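Local structure of 5-ketofructose reductase (Gluconobacter sp., 7COK) at residues 111-116 / 141-146; 116-121 / 244-249; 127-132 / 149-154; 193-198 / 221-226; 214-219 / 239-244. The protein reduces 5-ketofructose, probably with a nicotinamide dinucleotide cofactor, and represents a novel class within the shikimate dehydrogenase family. One frame throughout, in Å; residues are numbered along the deposited sequence.

Contact 1: residues 111-116 / 141-146; sequences GFLASL and VELALA
F112 O takes a 2.8 Å hydrogen bond from L116 N, and this helical turn presents both residues to L143 of the facing helix. L143 acts as a wedge: its CG lies 3.9 Å from F112 CE2, and CD2 meets the phenyl ring at its edge, in the ring plane, while touching L116 CD2 at 4.0 Å. The L143 side chain crosses those of F112 and L116 at about a right angle. F112, with CG anti to the backbone N (chi1 160°), swings its ring out so that CE2 reaches L143, and L116 CB lies over one face, toward the rim. One step round the helix, L113 lays CD2 against A146 CB (4.0 Å) and near E142 O, which A146 N binds. Putting an alanine at L143 would probably open a gap at the F112 ring edge and cost L116 CD2 its contact with this helix. The E142 carboxylate turns elsewhere, to K110 in a salt bridge and to S85. The short helix axes approach to 10.1 Å at 51°; helices 110-117 and 134-145 pack side by side on one face of the Rossmann-type sheet, against strand 193-196, while M251 of helix 248-264 adjoins F112.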
# COMPACT_ATOMS: atom_id res chain seq x y z
N GLY A 111 -18.63 -7.46 14.97
CA GLY A 111 -19.45 -6.38 14.41
C GLY A 111 -20.87 -6.53 14.90
O GLY A 111 -21.50 -5.58 15.34
N PHE A 112 -21.38 -7.76 14.83
CA PHE A 112 -22.72 -8.06 15.31
C PHE A 112 -22.85 -7.78 16.81
O PHE A 112 -23.82 -7.14 17.23
CB PHE A 112 -23.11 -9.52 15.02
CG PHE A 112 -24.23 -10.00 15.88
CD1 PHE A 112 -25.54 -9.58 15.62
CD2 PHE A 112 -23.97 -10.77 17.02
CE1 PHE A 112 -26.59 -9.98 16.46
CE2 PHE A 112 -25.00 -11.14 17.87
CZ PHE A 112 -26.31 -10.75 17.60
N LEU A 113 -21.90 -8.27 17.60
CA LEU A 113 -21.90 -8.05 19.03
C LEU A 113 -21.91 -6.57 19.40
O LEU A 113 -22.68 -6.16 20.26
CB LEU A 113 -20.79 -8.84 19.72
CG LEU A 113 -20.89 -9.04 21.21
CD1 LEU A 113 -22.04 -10.01 21.54
CD2 LEU A 113 -19.59 -9.57 21.81
N ALA A 114 -21.10 -5.75 18.71
CA ALA A 114 -21.14 -4.30 18.94
C ALA A 114 -22.50 -3.71 18.59
O ALA A 114 -23.05 -2.92 19.34
CB ALA A 114 -20.04 -3.60 18.16
N SER A 115 -23.08 -4.11 17.45
CA SER A 115 -24.44 -3.66 17.12
C SER A 115 -25.45 -4.06 18.21
O SER A 115 -26.28 -3.25 18.63
CB SER A 115 -24.87 -4.22 15.77
OG SER A 115 -24.15 -3.61 14.69
N LEU A 116 -25.35 -5.32 18.66
CA LEU A 116 -26.25 -5.86 19.69
C LEU A 116 -26.19 -5.02 20.97
O LEU A 116 -27.23 -4.64 21.52
CB LEU A 116 -25.92 -7.33 20.02
CG LEU A 116 -26.93 -7.98 20.99
CD1 LEU A 116 -28.32 -8.08 20.38
CD2 LEU A 116 -26.42 -9.32 21.49
N VAL A 141 -19.83 -18.13 18.65
CA VAL A 141 -18.71 -18.08 19.60
C VAL A 141 -18.70 -16.76 20.36
O VAL A 141 -18.55 -16.77 21.57
CB VAL A 141 -17.35 -18.35 18.92
CG1 VAL A 141 -16.16 -18.06 19.86
CG2 VAL A 141 -17.29 -19.81 18.48
N GLU A 142 -18.83 -15.63 19.65
CA GLU A 142 -18.76 -14.34 20.32
C GLU A 142 -19.90 -14.15 21.34
O GLU A 142 -19.69 -13.64 22.44
CB GLU A 142 -18.74 -13.17 19.33
CG GLU A 142 -17.52 -13.11 18.41
CD GLU A 142 -16.17 -12.89 19.09
OE1 GLU A 142 -16.08 -12.63 20.31
OE2 GLU A 142 -15.15 -12.97 18.38
N LEU A 143 -21.08 -14.62 21.01
CA LEU A 143 -22.20 -14.56 21.94
C LEU A 143 -21.96 -15.43 23.18
O LEU A 143 -22.23 -15.00 24.31
CB LEU A 143 -23.48 -15.02 21.23
CG LEU A 143 -24.24 -14.01 20.37
CD1 LEU A 143 -25.13 -14.80 19.46
CD2 LEU A 143 -25.09 -13.11 21.26
N ALA A 144 -21.45 -16.64 22.95
CA ALA A 144 -21.12 -17.57 24.03
C ALA A 144 -20.06 -16.99 24.96
O ALA A 144 -20.25 -17.00 26.16
CB ALA A 144 -20.67 -18.90 23.46
N LEU A 145 -18.97 -16.45 24.39
CA LEU A 145 -17.92 -15.78 25.21
C LEU A 145 -18.43 -14.54 25.93
O LEU A 145 -17.91 -14.17 27.00
CB LEU A 145 -16.67 -15.47 24.38
CG LEU A 145 -15.93 -16.67 23.78
CD1 LEU A 145 -14.76 -16.13 22.96
CD2 LEU A 145 -15.47 -17.69 24.82
N ALA A 146 -19.47 -13.91 25.39
CA ALA A 146 -20.05 -12.74 26.00
C ALA A 146 -21.17 -13.06 27.00
O ALA A 146 -21.89 -12.15 27.44
CB ALA A 146 -20.57 -11.81 24.92

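Contact 2: residues 116-121 / 244-249; sequences LKTVTS and TTLDGL
Apolar contacts between L246 and the 116-121 segment carry this meeting of a helix end with an edge strand. L246 sends CD1 against the backbone of L116, 3.7 Å from L116 CA, and the same methyl is 4.1 Å from L116 CD1, the two side chains crossing at about a right angle. V119 comes from the other end of the turn, reaching toward L246 tip to tip, with V119 CG2 4.0 Å from L246 CD1. Its second branch has a different partner: V119 CG1 meets T244 CG2 at 3.7 Å, again end-on. That pairing depends on T244 placing its methyl opposite the backbone N and its hydroxyl beside it (chi1 -66°), which leaves carbon rather than oxygen facing the valine. T118 is more peripheral, lying near L246 CD2.

Polar bonds stay on each side of the contact. L116 O accepts from both V119 N (2.8 Å) and T120 N (3.0 Å), a double grip that folds the chain back as the helix runs out and points V119 at L246. T118 OG1 is bonded to S115 O, a backbone oxygen in the last turn of helix 110-117. On the opposing side D247 is the N-cap of the next helix, its OD1 accepting from G250 N.

In the fold, L246 belongs to strand 245-246, the outermost strand of the parallel sheet within this chain, bonded through its backbone to V222 and D224. L116, V119 and L246 all touch V221 of strand 221-224, so the end of helix 110-117 sits over these last two strands, and helix 248-264 begins just after D247.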
# COMPACT_ATOMS: atom_id res chain seq x y z
N LEU A 116 -25.35 -5.32 18.66
CA LEU A 116 -26.25 -5.86 19.69
C LEU A 116 -26.19 -5.02 20.97
O LEU A 116 -27.23 -4.64 21.52
CB LEU A 116 -25.92 -7.33 20.02
CG LEU A 116 -26.93 -7.98 20.99
CD1 LEU A 116 -28.32 -8.08 20.38
CD2 LEU A 116 -26.42 -9.32 21.49
N LYS A 117 -24.97 -4.70 21.39
CA LYS A 117 -24.73 -3.97 22.63
C LYS A 117 -25.34 -2.56 22.65
O LYS A 117 -25.57 -2.00 23.73
CB LYS A 117 -23.24 -3.95 22.95
CG LYS A 117 -22.78 -5.29 23.53
CD LYS A 117 -21.28 -5.39 23.72
CE LYS A 117 -20.92 -6.61 24.54
NZ LYS A 117 -19.47 -6.59 24.90
N THR A 118 -25.64 -2.00 21.47
CA THR A 118 -26.38 -0.72 21.42
C THR A 118 -27.83 -0.86 21.89
O THR A 118 -28.48 0.16 22.19
CB THR A 118 -26.38 -0.04 20.02
OG1 THR A 118 -27.10 -0.84 19.09
CG2 THR A 118 -24.97 0.20 19.51
N VAL A 119 -28.36 -2.08 21.91
CA VAL A 119 -29.77 -2.26 22.29
C VAL A 119 -30.00 -3.08 23.55
O VAL A 119 -30.98 -2.86 24.26
CB VAL A 119 -30.65 -2.75 21.11
CG1 VAL A 119 -30.65 -1.72 19.97
CG2 VAL A 119 -30.21 -4.11 20.59
N THR A 120 -29.11 -4.05 23.80
CA THR A 120 -29.23 -4.94 24.95
C THR A 120 -27.92 -5.70 25.20
O THR A 120 -27.01 -5.70 24.35
CB THR A 120 -30.45 -5.91 24.80
OG1 THR A 120 -30.51 -6.78 25.93
CG2 THR A 120 -30.38 -6.72 23.50
N SER A 121 -27.81 -6.32 26.37
CA SER A 121 -26.65 -7.17 26.67
C SER A 121 -26.91 -8.59 26.21
O SER A 121 -28.03 -9.08 26.33
CB SER A 121 -26.33 -7.16 28.17
OG SER A 121 -25.19 -7.96 28.45
N THR A 244 -37.24 -4.36 17.52
CA THR A 244 -35.99 -3.63 17.38
C THR A 244 -35.13 -4.42 16.40
O THR A 244 -34.97 -5.63 16.59
CB THR A 244 -35.28 -3.50 18.73
OG1 THR A 244 -36.08 -2.68 19.59
CG2 THR A 244 -33.90 -2.85 18.58
N THR A 245 -34.62 -3.75 15.37
CA THR A 245 -33.80 -4.40 14.33
C THR A 245 -32.36 -3.88 14.23
O THR A 245 -32.08 -2.70 14.49
CB THR A 245 -34.44 -4.28 12.93
OG1 THR A 245 -34.57 -2.90 12.58
CG2 THR A 245 -35.83 -4.95 12.89
N LEU A 246 -31.46 -4.78 13.82
CA LEU A 246 -30.07 -4.44 13.59
C LEU A 246 -29.62 -4.90 12.23
O LEU A 246 -29.65 -6.08 11.92
CB LEU A 246 -29.18 -5.07 14.68
CG LEU A 246 -29.59 -4.69 16.10
CD1 LEU A 246 -28.97 -5.62 17.12
CD2 LEU A 246 -29.22 -3.25 16.38
N ASP A 247 -29.13 -3.95 11.44
CA ASP A 247 -28.77 -4.24 10.06
C ASP A 247 -27.30 -4.62 9.83
O ASP A 247 -26.40 -4.29 10.63
CB ASP A 247 -29.20 -3.08 9.17
CG ASP A 247 -28.28 -1.90 9.30
OD1 ASP A 247 -27.23 -1.88 8.61
OD2 ASP A 247 -28.61 -0.98 10.08
N GLY A 248 -27.06 -5.31 8.73
CA GLY A 248 -25.76 -5.89 8.44
C GLY A 248 -24.73 -4.88 8.00
O GLY A 248 -23.53 -5.14 8.10
N LEU A 249 -25.19 -3.74 7.49
CA LEU A 249 -24.26 -2.67 7.07
C LEU A 249 -23.63 -2.07 8.32
O LEU A 249 -22.41 -1.92 8.38
CB LEU A 249 -24.99 -1.66 6.17
CG LEU A 249 -24.22 -0.53 5.49
CD1 LEU A 249 -25.05 0.00 4.33
CD2 LEU A 249 -23.91 0.61 6.42

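Contact 3: residues 127-132 / 149-154; sequences VVILGA and AHITIV
V127 to L130 pair in register with I151 to V154 as parallel strands, axes 4.7 Å apart and 20° from parallel, through five backbone hydrogen bonds that run alternately from one strand and the other. This is the opening beta-alpha-beta unit of a Rossmann-type domain: helix 134-145 makes the crossover between the strands. The ladder ends with G131 N giving a 2.7 Å bond to V154 O, just where the first strand turns into a probable glycine-rich cofactor loop.

Side chains alternate between two faces. On one, V127, I129, I151 and I153 turn toward the crossover helix; I129 CD1 reaches diagonally to I151 CG2 (3.8 Å), and I129 also packs on A136, I139 and A140. On the other, V128 and T152 stand side by side, pointing the same way, and V128 CG1 crosses to V154 CG2 at 3.9 Å. With CG1 anti to the backbone N (chi1 -173°), V154 has CG2 beside that N, and this branch is the one that meets V128.

G131 has backbone angles (phi 103°) at which any CB would be jammed against the carbonyl O of L130. Its own carbonyl is buried without a polar partner in this ligand-free model, with I153 CG2 3.5 Å from G131 O.

At the opposite end a water donates to V127 O (2.8 Å), which already accepts from T152 N. The same water lies in the H150 ring plane at its edge, 2.7 Å from H150 ND1, and 2.8 Å from T152 OG1.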
# COMPACT_ATOMS: atom_id res chain seq x y z
N VAL A 127 -30.77 -17.22 22.21
CA VAL A 127 -30.50 -16.74 20.86
C VAL A 127 -30.80 -17.82 19.82
O VAL A 127 -30.48 -19.00 20.04
CB VAL A 127 -29.01 -16.37 20.69
CG1 VAL A 127 -28.75 -15.78 19.31
CG2 VAL A 127 -28.53 -15.40 21.77
N VAL A 128 -31.38 -17.41 18.69
CA VAL A 128 -31.56 -18.27 17.51
C VAL A 128 -30.76 -17.71 16.35
O VAL A 128 -30.93 -16.52 16.00
CB VAL A 128 -33.05 -18.41 17.09
CG1 VAL A 128 -33.16 -19.13 15.75
CG2 VAL A 128 -33.81 -19.19 18.14
N ILE A 129 -29.92 -18.55 15.74
CA ILE A 129 -29.15 -18.17 14.56
C ILE A 129 -29.64 -18.99 13.39
O ILE A 129 -29.62 -20.23 13.43
CB ILE A 129 -27.64 -18.43 14.76
CG1 ILE A 129 -27.14 -17.73 16.02
CG2 ILE A 129 -26.87 -18.07 13.47
CD1 ILE A 129 -25.65 -17.94 16.27
N LEU A 130 -30.14 -18.31 12.36
CA LEU A 130 -30.52 -18.96 11.11
C LEU A 130 -29.31 -19.10 10.22
O LEU A 130 -28.77 -18.10 9.74
CB LEU A 130 -31.62 -18.18 10.36
CG LEU A 130 -32.79 -17.72 11.22
CD1 LEU A 130 -33.57 -16.65 10.47
CD2 LEU A 130 -33.66 -18.90 11.68
N GLY A 131 -28.95 -20.34 9.92
CA GLY A 131 -27.81 -20.66 9.05
C GLY A 131 -26.61 -21.12 9.84
O GLY A 131 -26.48 -20.78 11.02
N ALA A 132 -25.74 -21.90 9.20
CA ALA A 132 -24.56 -22.49 9.84
C ALA A 132 -23.18 -22.19 9.20
O ALA A 132 -22.20 -22.93 9.42
CB ALA A 132 -24.76 -24.00 9.98
N ALA A 149 -26.85 -17.42 27.30
CA ALA A 149 -27.23 -18.66 28.00
C ALA A 149 -27.43 -19.86 27.06
O ALA A 149 -27.02 -20.99 27.37
CB ALA A 149 -28.48 -18.43 28.85
N HIS A 150 -28.04 -19.59 25.91
CA HIS A 150 -28.53 -20.65 25.04
C HIS A 150 -28.53 -20.20 23.60
O HIS A 150 -29.03 -19.11 23.28
CB HIS A 150 -29.95 -21.07 25.46
CG HIS A 150 -30.39 -22.35 24.84
ND1 HIS A 150 -30.91 -22.42 23.57
CD2 HIS A 150 -30.36 -23.63 25.30
CE1 HIS A 150 -31.18 -23.68 23.27
NE2 HIS A 150 -30.87 -24.43 24.31
N ILE A 151 -27.94 -21.02 22.74
CA ILE A 151 -27.81 -20.68 21.32
C ILE A 151 -28.32 -21.85 20.50
O ILE A 151 -27.79 -22.96 20.61
CB ILE A 151 -26.36 -20.30 20.92
CG1 ILE A 151 -25.87 -19.11 21.74
CG2 ILE A 151 -26.29 -19.94 19.43
CD1 ILE A 151 -24.36 -18.93 21.76
N THR A 152 -29.30 -21.56 19.67
CA THR A 152 -29.92 -22.56 18.78
C THR A 152 -29.47 -22.20 17.38
O THR A 152 -29.63 -21.05 16.96
CB THR A 152 -31.47 -22.56 18.86
OG1 THR A 152 -31.90 -22.88 20.19
CG2 THR A 152 -32.07 -23.62 17.90
N ILE A 153 -28.88 -23.17 16.67
CA ILE A 153 -28.42 -22.96 15.30
C ILE A 153 -29.33 -23.77 14.39
O ILE A 153 -29.54 -24.96 14.64
CB ILE A 153 -26.93 -23.35 15.10
CG1 ILE A 153 -26.04 -22.60 16.10
CG2 ILE A 153 -26.48 -23.00 13.70
CD1 ILE A 153 -25.78 -23.33 17.41
N VAL A 154 -29.92 -23.11 13.41
CA VAL A 154 -30.98 -23.67 12.55
C VAL A 154 -30.42 -23.73 11.14
O VAL A 154 -29.90 -22.75 10.59
CB VAL A 154 -32.30 -22.83 12.61
CG1 VAL A 154 -33.44 -23.51 11.86
CG2 VAL A 154 -32.76 -22.63 14.04
O HOH W 1 -31.91 -20.63 21.80

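Contact 4: residues 193-198 / 221-226; sequences ILINAT and VVADVI
D224 OD1 is gripped from opposite faces of its carboxylate plane, by N196 ND2 at 2.7 Å and by I226 N at 3.1 Å. The bond from N196 is nearly straight (170°) and leaves in the amide plane, yet it arrives from above the carboxylate, the two flat groups standing 87° apart. Paired across the strands, N196 and D224 share a face of the sheet, and with CG anti to the backbone N in both (chi1 175° in N196) their polar ends run side by side.

Each residue also closes an Asx turn. N196 OD1 receives T198 OG1 at 2.7 Å, on a lone pair in the carbonyl plane, and T198 N from above that plane; D224 OD1 does the same work for I226 N. With a leucine in place of N196, D224 OD1 would probably lose its cross-strand donor and T198 would be left without the acceptor that holds its hydroxyl and backbone N.

Behind this cluster the parallel strands 193-196 and 221-224 form a regular ladder, ending with V225 N on N196 O (3.0 Å). I193 and I195 share one face with V221 and A223, where F112 and L116 of helix 110-117 pack; L194 and V222 meet F234 on the other.

Together with the bond from D224 OD2 to T232, these links tie both strand ends and their outgoing loops into one network. They lie at the carboxyl ends of the strands, where Rossmann domains bind the dinucleotide, so the network is consistent with fixing the loops beside a cofactor site.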
# COMPACT_ATOMS: atom_id res chain seq x y z
N ILE A 193 -33.23 -13.07 20.98
CA ILE A 193 -32.51 -12.51 19.84
C ILE A 193 -32.62 -13.50 18.68
O ILE A 193 -32.36 -14.70 18.86
CB ILE A 193 -31.01 -12.30 20.17
CG1 ILE A 193 -30.84 -11.36 21.37
CG2 ILE A 193 -30.23 -11.80 18.94
CD1 ILE A 193 -29.51 -11.52 22.08
N LEU A 194 -33.00 -13.01 17.51
CA LEU A 194 -33.02 -13.78 16.27
C LEU A 194 -32.07 -13.16 15.25
O LEU A 194 -32.15 -11.97 14.96
CB LEU A 194 -34.44 -13.83 15.70
CG LEU A 194 -34.62 -14.48 14.33
CD1 LEU A 194 -34.32 -15.97 14.41
CD2 LEU A 194 -36.05 -14.32 13.83
N ILE A 195 -31.16 -13.97 14.71
CA ILE A 195 -30.15 -13.48 13.79
C ILE A 195 -30.20 -14.26 12.50
O ILE A 195 -30.07 -15.49 12.51
CB ILE A 195 -28.72 -13.67 14.38
CG1 ILE A 195 -28.61 -13.12 15.81
CG2 ILE A 195 -27.69 -13.04 13.45
CD1 ILE A 195 -27.41 -13.64 16.56
N ASN A 196 -30.36 -13.56 11.37
CA ASN A 196 -30.16 -14.21 10.09
C ASN A 196 -28.69 -14.21 9.70
O ASN A 196 -28.12 -13.14 9.46
CB ASN A 196 -30.94 -13.53 8.99
CG ASN A 196 -30.62 -14.13 7.65
OD1 ASN A 196 -30.76 -15.33 7.48
ND2 ASN A 196 -30.05 -13.34 6.76
N ALA A 197 -28.11 -15.40 9.54
CA ALA A 197 -26.74 -15.54 9.04
C ALA A 197 -26.71 -16.22 7.67
O ALA A 197 -25.66 -16.68 7.21
CB ALA A 197 -25.91 -16.29 10.07
N THR A 198 -27.86 -16.26 7.01
CA THR A 198 -27.94 -16.80 5.64
C THR A 198 -27.69 -15.69 4.64
O THR A 198 -27.65 -14.50 4.99
CB THR A 198 -29.30 -17.48 5.32
OG1 THR A 198 -30.31 -16.48 5.10
CG2 THR A 198 -29.72 -18.48 6.43
N VAL A 221 -35.18 -9.07 19.68
CA VAL A 221 -34.21 -8.29 18.90
C VAL A 221 -33.92 -9.10 17.64
O VAL A 221 -33.58 -10.28 17.72
CB VAL A 221 -32.94 -8.00 19.72
CG1 VAL A 221 -31.91 -7.26 18.89
CG2 VAL A 221 -33.31 -7.19 20.95
N VAL A 222 -34.06 -8.48 16.47
CA VAL A 222 -33.92 -9.18 15.20
C VAL A 222 -32.76 -8.54 14.42
O VAL A 222 -32.74 -7.33 14.19
CB VAL A 222 -35.23 -9.14 14.38
CG1 VAL A 222 -35.09 -9.98 13.13
CG2 VAL A 222 -36.41 -9.66 15.18
N ALA A 223 -31.80 -9.37 14.02
CA ALA A 223 -30.58 -8.89 13.34
C ALA A 223 -30.37 -9.66 12.04
O ALA A 223 -30.78 -10.82 11.91
CB ALA A 223 -29.39 -9.07 14.26
N ASP A 224 -29.70 -9.02 11.11
CA ASP A 224 -29.40 -9.62 9.82
C ASP A 224 -27.98 -9.26 9.42
O ASP A 224 -27.60 -8.10 9.41
CB ASP A 224 -30.38 -9.10 8.78
CG ASP A 224 -30.43 -9.95 7.53
OD1 ASP A 224 -29.50 -10.73 7.22
OD2 ASP A 224 -31.45 -9.87 6.84
N VAL A 225 -27.17 -10.27 9.10
CA VAL A 225 -25.78 -10.05 8.64
C VAL A 225 -25.66 -9.46 7.23
O VAL A 225 -24.62 -8.89 6.87
CB VAL A 225 -24.90 -11.32 8.73
CG1 VAL A 225 -24.97 -11.93 10.13
CG2 VAL A 225 -25.27 -12.35 7.66
N ILE A 226 -26.72 -9.61 6.42
CA ILE A 226 -26.70 -9.07 5.05
C ILE A 226 -26.51 -7.54 5.05
O ILE A 226 -27.27 -6.84 5.69
CB ILE A 226 -27.99 -9.50 4.32
CG1 ILE A 226 -27.97 -11.02 4.04
CG2 ILE A 226 -28.19 -8.68 3.04
CD1 ILE A 226 -29.33 -11.60 3.67

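Contact 5: residues 214-219 / 239-244; sequences GSLTKE and KALGCT
L216 and K218 meet L241 and C243 in a surface contact, where the loop ahead of strand 221-224 passes the turn between helix 233-240 and strand 245-246. The apolar part is small: L216 CD1 approaches C243 SG at 4.2 Å and L241 CD1 at 4.4 Å, while L216 and C243, the buried residue of the three, both rest on V222 of the adjoining strand. C243 places SG opposite its carbonyl carbon (chi1 -64°), which brings the sulfur within 3.3 Å of T217 O.

The helix finishes in a Schellman motif. G242, at positive phi (102°), bonds back into the last turn, with G242 N on K239 O at 2.9 Å. Glycine is called for twice over at this position: a CB would jam against the carbonyl oxygen of L241 and would also run into K218 CE. The aliphatic chain of K218 passes close over that turn, with K218 CG 3.2 Å from L241 O and its CE also near the same oxygen.

Polar contact between the two backbones is indirect. One water donates to K218 O (2.7 Å) and accepts from T244 N (2.8 Å), spanning the segments where K218 and C243 have the nearest CA atoms. T217 turns its side chain back into its own loop: T217 OG1 is hydrogen-bonded to the hydroxyl of T220 and receives a weak bond from E219 N.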
# COMPACT_ATOMS: atom_id res chain seq x y z
N GLY A 214 -44.76 -14.66 12.91
CA GLY A 214 -45.67 -14.57 14.06
C GLY A 214 -45.17 -15.22 15.35
O GLY A 214 -45.81 -15.10 16.40
N SER A 215 -44.04 -15.92 15.28
CA SER A 215 -43.45 -16.54 16.46
C SER A 215 -42.58 -15.55 17.23
O SER A 215 -42.18 -15.82 18.36
CB SER A 215 -42.71 -17.85 16.12
OG SER A 215 -41.51 -17.62 15.41
N LEU A 216 -42.33 -14.40 16.60
CA LEU A 216 -41.60 -13.31 17.25
C LEU A 216 -42.49 -12.57 18.21
O LEU A 216 -43.67 -12.34 17.91
CB LEU A 216 -41.11 -12.30 16.21
CG LEU A 216 -39.89 -12.59 15.32
CD1 LEU A 216 -39.83 -11.57 14.20
CD2 LEU A 216 -38.62 -12.49 16.13
N THR A 217 -41.94 -12.21 19.37
CA THR A 217 -42.57 -11.19 20.22
C THR A 217 -42.01 -9.83 19.80
O THR A 217 -40.95 -9.74 19.15
CB THR A 217 -42.35 -11.44 21.73
OG1 THR A 217 -41.00 -11.11 22.11
CG2 THR A 217 -42.66 -12.88 22.15
N LYS A 218 -42.71 -8.77 20.18
CA LYS A 218 -42.24 -7.40 19.93
C LYS A 218 -40.95 -7.06 20.68
O LYS A 218 -40.25 -6.10 20.32
CB LYS A 218 -43.31 -6.38 20.32
CG LYS A 218 -44.50 -6.30 19.38
CD LYS A 218 -45.55 -5.36 19.96
CE LYS A 218 -46.29 -4.62 18.87
NZ LYS A 218 -47.08 -3.49 19.43
N GLU A 219 -40.65 -7.86 21.70
CA GLU A 219 -39.44 -7.74 22.52
C GLU A 219 -38.20 -8.38 21.90
O GLU A 219 -37.07 -8.11 22.33
CB GLU A 219 -39.67 -8.40 23.87
CG GLU A 219 -40.47 -7.60 24.87
CD GLU A 219 -40.35 -8.17 26.27
OE1 GLU A 219 -39.26 -8.06 26.87
OE2 GLU A 219 -41.34 -8.74 26.76
N LYS A 239 -39.49 -5.14 11.82
CA LYS A 239 -39.79 -3.77 12.25
C LYS A 239 -41.30 -3.47 12.17
O LYS A 239 -41.84 -2.84 13.08
CB LYS A 239 -38.99 -2.77 11.41
CG LYS A 239 -38.96 -1.35 11.98
CD LYS A 239 -37.85 -0.53 11.34
CE LYS A 239 -38.12 -0.26 9.88
NZ LYS A 239 -36.88 0.00 9.10
N ALA A 240 -41.96 -3.95 11.12
CA ALA A 240 -43.44 -3.81 10.99
C ALA A 240 -44.22 -4.48 12.12
O ALA A 240 -45.33 -4.05 12.45
CB ALA A 240 -43.92 -4.32 9.64
N LEU A 241 -43.64 -5.52 12.71
CA LEU A 241 -44.23 -6.20 13.86
C LEU A 241 -43.95 -5.50 15.18
O LEU A 241 -44.51 -5.85 16.20
CB LEU A 241 -43.77 -7.67 13.92
CG LEU A 241 -44.29 -8.60 12.81
CD1 LEU A 241 -43.73 -10.01 12.97
CD2 LEU A 241 -45.81 -8.64 12.72
N GLY A 242 -43.09 -4.49 15.16
CA GLY A 242 -42.73 -3.74 16.35
C GLY A 242 -41.39 -4.09 16.97
O GLY A 242 -41.06 -3.56 18.03
N CYS A 243 -40.61 -4.93 16.28
CA CYS A 243 -39.30 -5.37 16.77
C CYS A 243 -38.17 -4.36 16.57
O CYS A 243 -38.14 -3.63 15.57
CB CYS A 243 -38.91 -6.68 16.07
SG CYS A 243 -40.02 -8.05 16.46
N THR A 244 -37.24 -4.36 17.52
CA THR A 244 -35.99 -3.63 17.38
C THR A 244 -35.13 -4.42 16.40
O THR A 244 -34.97 -5.63 16.59
CB THR A 244 -35.28 -3.50 18.73
OG1 THR A 244 -36.08 -2.68 19.59
CG2 THR A 244 -33.90 -2.85 18.58
O HOH W 2 -37.57 -5.75 19.95

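Overall arrangement
Contacts 3 and 4 are strand pairs of one parallel sheet, centres about 10 Å apart, linked through neighbouring strands 126-130 and 193-196, where L130 N probably bonds I195 O at 2.8 Å. Contact 2 continues the sheet outward, with L246 N 2.9 Å from V222 O of contact 4. Contact 1 packs over this framework: F112 CZ lies 3.3 Å from I195 CD1, and L143 CD1 is 3.7 Å from V127 CG1. L116 is shared by contacts 1 and 2, T244 by contacts 2 and 5. Contact 5 lies at the periphery, its centre about 21 Å from that of contact 1. No ligand is bound, but G131 and T198, at the strand ends, probably border the cofactor site.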